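Local coordinates for protein gamma-hexachlorocyclohexane dehydrochlorinase (Novosphingobium barchaimii LL02, PDB 5KVB) that probably catalyses the two successive dehydrochlorinations that convert the pollutant lindane, via pentachlorocyclohexene, to a tetrachlorocyclohexadiene, at residues A[40-54]-A[58-70]. Residues are numbered along the deposited sequence; the frame is centred on the assembly and turned at random. Where two conformers were deposited one is given.
Sequences ASIWWDDAEWTVEGI and KGPEGALDLVNNV
The indole of Trp-49 lies between Leu-66 CD2, centred over one face 3.5 Å from the centroid of its six-membered ring in a CH-pi contact, and Trp-43 CH2, which lies nearer the rim of the opposite face. Ala-63 CB meets the same indole at its edge, 3.8 Å from CE3, and meets the Trp-43 ring obliquely near its rim, 3.5 Å from NE1, while Ile-42 CG1 lies toward the rim on the other side. With CG anti to the backbone N (chi1 -179°), Trp-49 extends from strand 47-51 to the helix, where CH2 also reaches Val-67 CG1; its side chain lies about 8 Å from that of His-80, the probable proton acceptor. Replacing the Trp-49 indole by an alanine side chain is likely to open a gap between strand and helix and leave Leu-66 CD2 without its aromatic partner. Farther along, Ile-54 CD1 packs on Val-70 CG1 at 3.7 Å. At the other end Gly-59 N donates to Ala-47 O (2.8 Å, 155° at the hydrogen). In this helix-on-sheet packing of an NTF2-like cone, apolar and aromatic contacts hold the helix face to strand 47-51, whereas the Gly-59 end adds one backbone hydrogen bond and CA-H...O contacts to the carbonyls of Trp-44 and Asp-45.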
loop_
_atom_site.group_PDB
_atom_site.type_symbol
_atom_site.label_atom_id
_atom_site.label_comp_id
_atom_site.label_asym_id
_atom_site.label_seq_id
_atom_site.Cartn_x
_atom_site.Cartn_y
_atom_site.Cartn_z
ATOM N N ALA A 40 -8.555 6.561 -19.378
ATOM C CA ALA A 40 -8.941 7.805 -20.044
ATOM C C ALA A 40 -9.813 8.699 -19.162
ATOM O O ALA A 40 -9.779 9.923 -19.290
ATOM C CB ALA A 40 -9.668 7.500 -21.357
ATOM N N SER A 41 -10.573 8.085 -18.258
ATOM C CA SER A 41 -11.604 8.761 -17.478
ATOM C C SER A 41 -11.083 9.761 -16.439
ATOM O O SER A 41 -11.842 10.608 -15.971
ATOM C CB SER A 41 -12.479 7.727 -16.746
ATOM O OG SER A 41 -11.743 7.045 -15.742
ATOM N N ILE A 42 -9.807 9.663 -16.085
ATOM C CA ILE A 42 -9.274 10.371 -14.918
ATOM C C ILE A 42 -8.581 11.707 -15.221
ATOM O O ILE A 42 -8.109 12.371 -14.290
ATOM C CB ILE A 42 -8.260 9.479 -14.153
ATOM C CG1 ILE A 42 -7.003 9.258 -15.002
ATOM C CG2 ILE A 42 -8.888 8.138 -13.754
ATOM C CD1 ILE A 42 -5.996 8.237 -14.425
ATOM N N TRP A 43 -8.529 12.108 -16.498
ATOM C CA TRP A 43 -7.754 13.284 -16.937
ATOM C C TRP A 43 -8.608 14.430 -17.469
ATOM O O TRP A 43 -9.471 14.211 -18.323
ATOM C CB TRP A 43 -6.775 12.914 -18.063
ATOM C CG TRP A 43 -5.908 11.717 -17.822
ATOM C CD1 TRP A 43 -6.177 10.431 -18.197
ATOM C CD2 TRP A 43 -4.647 11.687 -17.151
ATOM N NE1 TRP A 43 -5.153 9.600 -17.808
ATOM C CE2 TRP A 43 -4.206 10.344 -17.149
ATOM C CE3 TRP A 43 -3.850 12.660 -16.542
ATOM C CZ2 TRP A 43 -2.989 9.952 -16.575
ATOM C CZ3 TRP A 43 -2.642 12.273 -15.971
ATOM C CH2 TRP A 43 -2.222 10.930 -15.998
ATOM N N TRP A 44 -8.322 15.655 -17.042
ATOM C CA TRP A 44 -8.848 16.819 -17.776
ATOM C C TRP A 44 -8.216 16.847 -19.170
ATOM O O TRP A 44 -7.128 16.311 -19.377
ATOM C CB TRP A 44 -8.551 18.126 -17.037
ATOM C CG TRP A 44 -9.288 18.277 -15.742
ATOM C CD1 TRP A 44 -8.744 18.472 -14.501
ATOM C CD2 TRP A 44 -10.708 18.249 -15.563
ATOM N NE1 TRP A 44 -9.746 18.565 -13.561
ATOM C CE2 TRP A 44 -10.960 18.428 -14.184
ATOM C CE3 TRP A 44 -11.794 18.075 -16.430
ATOM C CZ2 TRP A 44 -12.251 18.437 -13.655
ATOM C CZ3 TRP A 44 -13.075 18.088 -15.903
ATOM C CH2 TRP A 44 -13.292 18.265 -14.529
ATOM N N ASP A 45 -8.887 17.476 -20.129
ATOM C CA ASP A 45 -8.366 17.477 -21.497
ATOM C C ASP A 45 -7.050 18.239 -21.633
ATOM O O ASP A 45 -6.279 17.978 -22.581
ATOM C CB ASP A 45 -9.406 18.044 -22.469
ATOM C CG ASP A 45 -10.551 17.080 -22.725
ATOM O OD1 ASP A 45 -10.399 15.871 -22.457
ATOM O OD2 ASP A 45 -11.603 17.527 -23.224
ATOM N N ASP A 46 -6.767 19.146 -20.692
ATOM C CA ASP A 46 -5.490 19.856 -20.684
ATOM C C ASP A 46 -4.512 19.341 -19.621
ATOM O O ASP A 46 -3.502 19.976 -19.339
ATOM C CB ASP A 46 -5.721 21.370 -20.518
ATOM C CG ASP A 46 -6.494 21.718 -19.253
ATOM O OD1 ASP A 46 -7.211 20.844 -18.712
ATOM O OD2 ASP A 46 -6.384 22.880 -18.794
ATOM N N ALA A 47 -4.796 18.172 -19.051
ATOM C CA ALA A 47 -3.871 17.578 -18.079
ATOM C C ALA A 47 -2.565 17.170 -18.747
ATOM O O ALA A 47 -2.563 16.753 -19.911
ATOM C CB ALA A 47 -4.515 16.368 -17.392
ATOM N N GLU A 48 -1.460 17.293 -18.020
ATOM C CA GLU A 48 -0.146 16.935 -18.542
ATOM C C GLU A 48 0.513 15.806 -17.748
ATOM O O GLU A 48 0.699 15.909 -16.541
ATOM C CB GLU A 48 0.769 18.164 -18.564
ATOM C CG GLU A 48 0.344 19.213 -19.591
ATOM C CD GLU A 48 1.331 20.364 -19.710
ATOM O OE1 GLU A 48 2.080 20.621 -18.744
ATOM O OE2 GLU A 48 1.356 21.010 -20.779
ATOM N N TRP A 49 0.862 14.738 -18.452
ATOM C CA TRP A 49 1.585 13.612 -17.869
ATOM C C TRP A 49 2.999 13.627 -18.436
ATOM O O TRP A 49 3.187 13.429 -19.637
ATOM C CB TRP A 49 0.851 12.304 -18.183
ATOM C CG TRP A 49 1.461 11.016 -17.636
ATOM C CD1 TRP A 49 2.526 10.887 -16.785
ATOM C CD2 TRP A 49 1.006 9.683 -17.909
ATOM N NE1 TRP A 49 2.764 9.549 -16.522
ATOM C CE2 TRP A 49 1.849 8.796 -17.207
ATOM C CE3 TRP A 49 -0.030 9.157 -18.686
ATOM C CZ2 TRP A 49 1.678 7.410 -17.258
ATOM C CZ3 TRP A 49 -0.194 7.779 -18.741
ATOM C CH2 TRP A 49 0.661 6.922 -18.033
ATOM N N THR A 50 3.971 13.894 -17.567
ATOM C CA THR A 50 5.382 13.945 -17.950
ATOM C C THR A 50 6.160 12.764 -17.374
ATOM O O THR A 50 6.112 12.504 -16.169
ATOM C CB THR A 50 6.061 15.248 -17.469
ATOM O OG1 THR A 50 6.145 15.251 -16.038
ATOM C CG2 THR A 50 5.294 16.469 -17.925
ATOM N N VAL A 51 6.883 12.057 -18.235
ATOM C CA VAL A 51 7.779 11.006 -17.779
ATOM C C VAL A 51 9.200 11.470 -18.060
ATOM O O VAL A 51 9.533 11.800 -19.195
ATOM C CB VAL A 51 7.501 9.663 -18.476
ATOM C CG1 VAL A 51 8.401 8.576 -17.906
ATOM C CG2 VAL A 51 6.036 9.278 -18.325
ATOM N N GLU A 52 10.029 11.526 -17.023
ATOM C CA GLU A 52 11.397 12.007 -17.175
ATOM C C GLU A 52 12.158 11.168 -18.201
ATOM O O GLU A 52 12.372 9.972 -17.998
ATOM C CB GLU A 52 12.125 11.992 -15.830
ATOM N N GLY A 53 12.542 11.796 -19.309
ATOM C CA GLY A 53 13.278 11.113 -20.357
ATOM C C GLY A 53 12.457 10.777 -21.590
ATOM O O GLY A 53 13.010 10.492 -22.651
ATOM N N ILE A 54 11.135 10.804 -21.454
ATOM C CA ILE A 54 10.250 10.473 -22.568
ATOM C C ILE A 54 9.567 11.715 -23.133
ATOM O O ILE A 54 9.529 11.916 -24.347
ATOM C CB ILE A 54 9.174 9.458 -22.149
ATOM C CG1 ILE A 54 9.823 8.132 -21.752
ATOM C CG2 ILE A 54 8.184 9.237 -23.282
ATOM C CD1 ILE A 54 8.829 7.062 -21.348
ATOM N N LYS A 58 -0.580 14.897 -23.278
ATOM C CA LYS A 58 -1.687 15.746 -22.819
ATOM C C LYS A 58 -3.053 15.075 -22.897
ATOM O O LYS A 58 -3.439 14.532 -23.943
ATOM C CB LYS A 58 -1.734 17.054 -23.632
ATOM C CG LYS A 58 -2.788 18.051 -23.129
ATOM C CD LYS A 58 -3.151 19.131 -24.166
ATOM C CE LYS A 58 -1.966 19.976 -24.520
ATOM N NZ LYS A 58 -2.410 21.075 -25.428
ATOM N N GLY A 59 -3.794 15.124 -21.792
ATOM C CA GLY A 59 -5.167 14.666 -21.766
ATOM C C GLY A 59 -5.372 13.169 -21.868
ATOM O O GLY A 59 -4.412 12.400 -21.896
ATOM N N PRO A 60 -6.642 12.747 -21.926
ATOM C CA PRO A 60 -6.953 11.319 -22.061
ATOM C C PRO A 60 -6.283 10.675 -23.286
ATOM O O PRO A 60 -5.713 9.584 -23.173
ATOM C CB PRO A 60 -8.479 11.295 -22.202
ATOM C CG PRO A 60 -8.961 12.605 -21.648
ATOM C CD PRO A 60 -7.846 13.592 -21.829
ATOM N N GLU A 61 -6.321 11.337 -24.441
ATOM C CA GLU A 61 -5.727 10.727 -25.636
ATOM C C GLU A 61 -4.189 10.715 -25.582
ATOM O O GLU A 61 -3.542 9.782 -26.091
ATOM C CB GLU A 61 -6.239 11.431 -26.903
ATOM C CG GLU A 61 -7.667 11.006 -27.272
ATOM C CD GLU A 61 -8.274 11.823 -28.395
ATOM O OE1 GLU A 61 -7.840 12.978 -28.592
ATOM O OE2 GLU A 61 -9.185 11.304 -29.079
ATOM N N GLY A 62 -3.589 11.716 -24.947
ATOM C CA GLY A 62 -2.155 11.703 -24.736
ATOM C C GLY A 62 -1.703 10.570 -23.826
ATOM O O GLY A 62 -0.675 9.918 -24.079
ATOM N N ALA A 63 -2.459 10.346 -22.756
ATOM C CA ALA A 63 -2.200 9.233 -21.843
ATOM C C ALA A 63 -2.243 7.898 -22.586
ATOM O O ALA A 63 -1.359 7.052 -22.410
ATOM C CB ALA A 63 -3.222 9.245 -20.686
ATOM N N LEU A 64 -3.252 7.713 -23.431
ATOM C CA LEU A 64 -3.356 6.465 -24.193
ATOM C C LEU A 64 -2.258 6.347 -25.254
ATOM O O LEU A 64 -1.773 5.246 -25.536
ATOM C CB LEU A 64 -4.742 6.350 -24.828
ATOM C CG LEU A 64 -5.874 6.155 -23.814
ATOM C CD1 LEU A 64 -7.209 5.957 -24.521
ATOM C CD2 LEU A 64 -5.580 4.983 -22.887
ATOM N N ASP A 65 -1.849 7.470 -25.835
ATOM C CA ASP A 65 -0.737 7.468 -26.783
ATOM C C ASP A 65 0.559 7.006 -26.112
ATOM O O ASP A 65 1.298 6.175 -26.648
ATOM C CB ASP A 65 -0.553 8.863 -27.378
ATOM C CG ASP A 65 0.426 8.879 -28.533
ATOM O OD1 ASP A 65 0.348 7.972 -29.393
ATOM O OD2 ASP A 65 1.270 9.797 -28.581
ATOM N N LEU A 66 0.829 7.542 -24.931
ATOM C CA LEU A 66 2.020 7.179 -24.176
ATOM C C LEU A 66 2.062 5.691 -23.850
ATOM O O LEU A 66 3.089 5.042 -24.047
ATOM C CB LEU A 66 2.096 7.994 -22.876
ATOM C CG LEU A 66 3.205 7.595 -21.889
ATOM C CD1 LEU A 66 4.588 7.777 -22.525
ATOM C CD2 LEU A 66 3.082 8.389 -20.593
ATOM N N VAL A 67 0.966 5.138 -23.341
ATOM C CA VAL A 67 1.025 3.737 -22.944
ATOM C C VAL A 67 0.979 2.802 -24.165
ATOM O O VAL A 67 1.730 1.830 -24.215
ATOM C CB VAL A 67 -0.080 3.372 -21.926
ATOM C CG1 VAL A 67 0.182 4.084 -20.607
ATOM C CG2 VAL A 67 -1.461 3.721 -22.445
ATOM N N ASN A 68 0.168 3.103 -25.177
ATOM C CA ASN A 68 0.111 2.214 -26.347
ATOM C C ASN A 68 1.372 2.199 -27.214
ATOM O O ASN A 68 1.698 1.166 -27.818
ATOM C CB ASN A 68 -1.082 2.570 -27.236
ATOM C CG ASN A 68 -2.365 1.915 -26.778
ATOM O OD1 ASN A 68 -2.546 0.705 -26.916
ATOM N ND2 ASN A 68 -3.272 2.712 -26.237
ATOM N N ASN A 69 2.073 3.328 -27.285
ATOM C CA ASN A 69 3.187 3.470 -28.228
ATOM C C ASN A 69 4.580 3.433 -27.594
ATOM O O ASN A 69 5.541 3.015 -28.237
ATOM C CB ASN A 69 3.026 4.773 -29.021
ATOM C CG ASN A 69 1.771 4.786 -29.872
ATOM O OD1 ASN A 69 1.494 3.840 -30.609
ATOM N ND2 ASN A 69 1.000 5.857 -29.763
ATOM N N VAL A 70 4.694 3.873 -26.347
ATOM C CA VAL A 70 5.990 3.906 -25.679
ATOM C C VAL A 70 6.096 2.839 -24.589
ATOM O O VAL A 70 7.046 2.062 -24.581
ATOM C CB VAL A 70 6.283 5.293 -25.058
ATOM C CG1 VAL A 70 7.658 5.309 -24.414
ATOM C CG2 VAL A 70 6.177 6.386 -26.108
#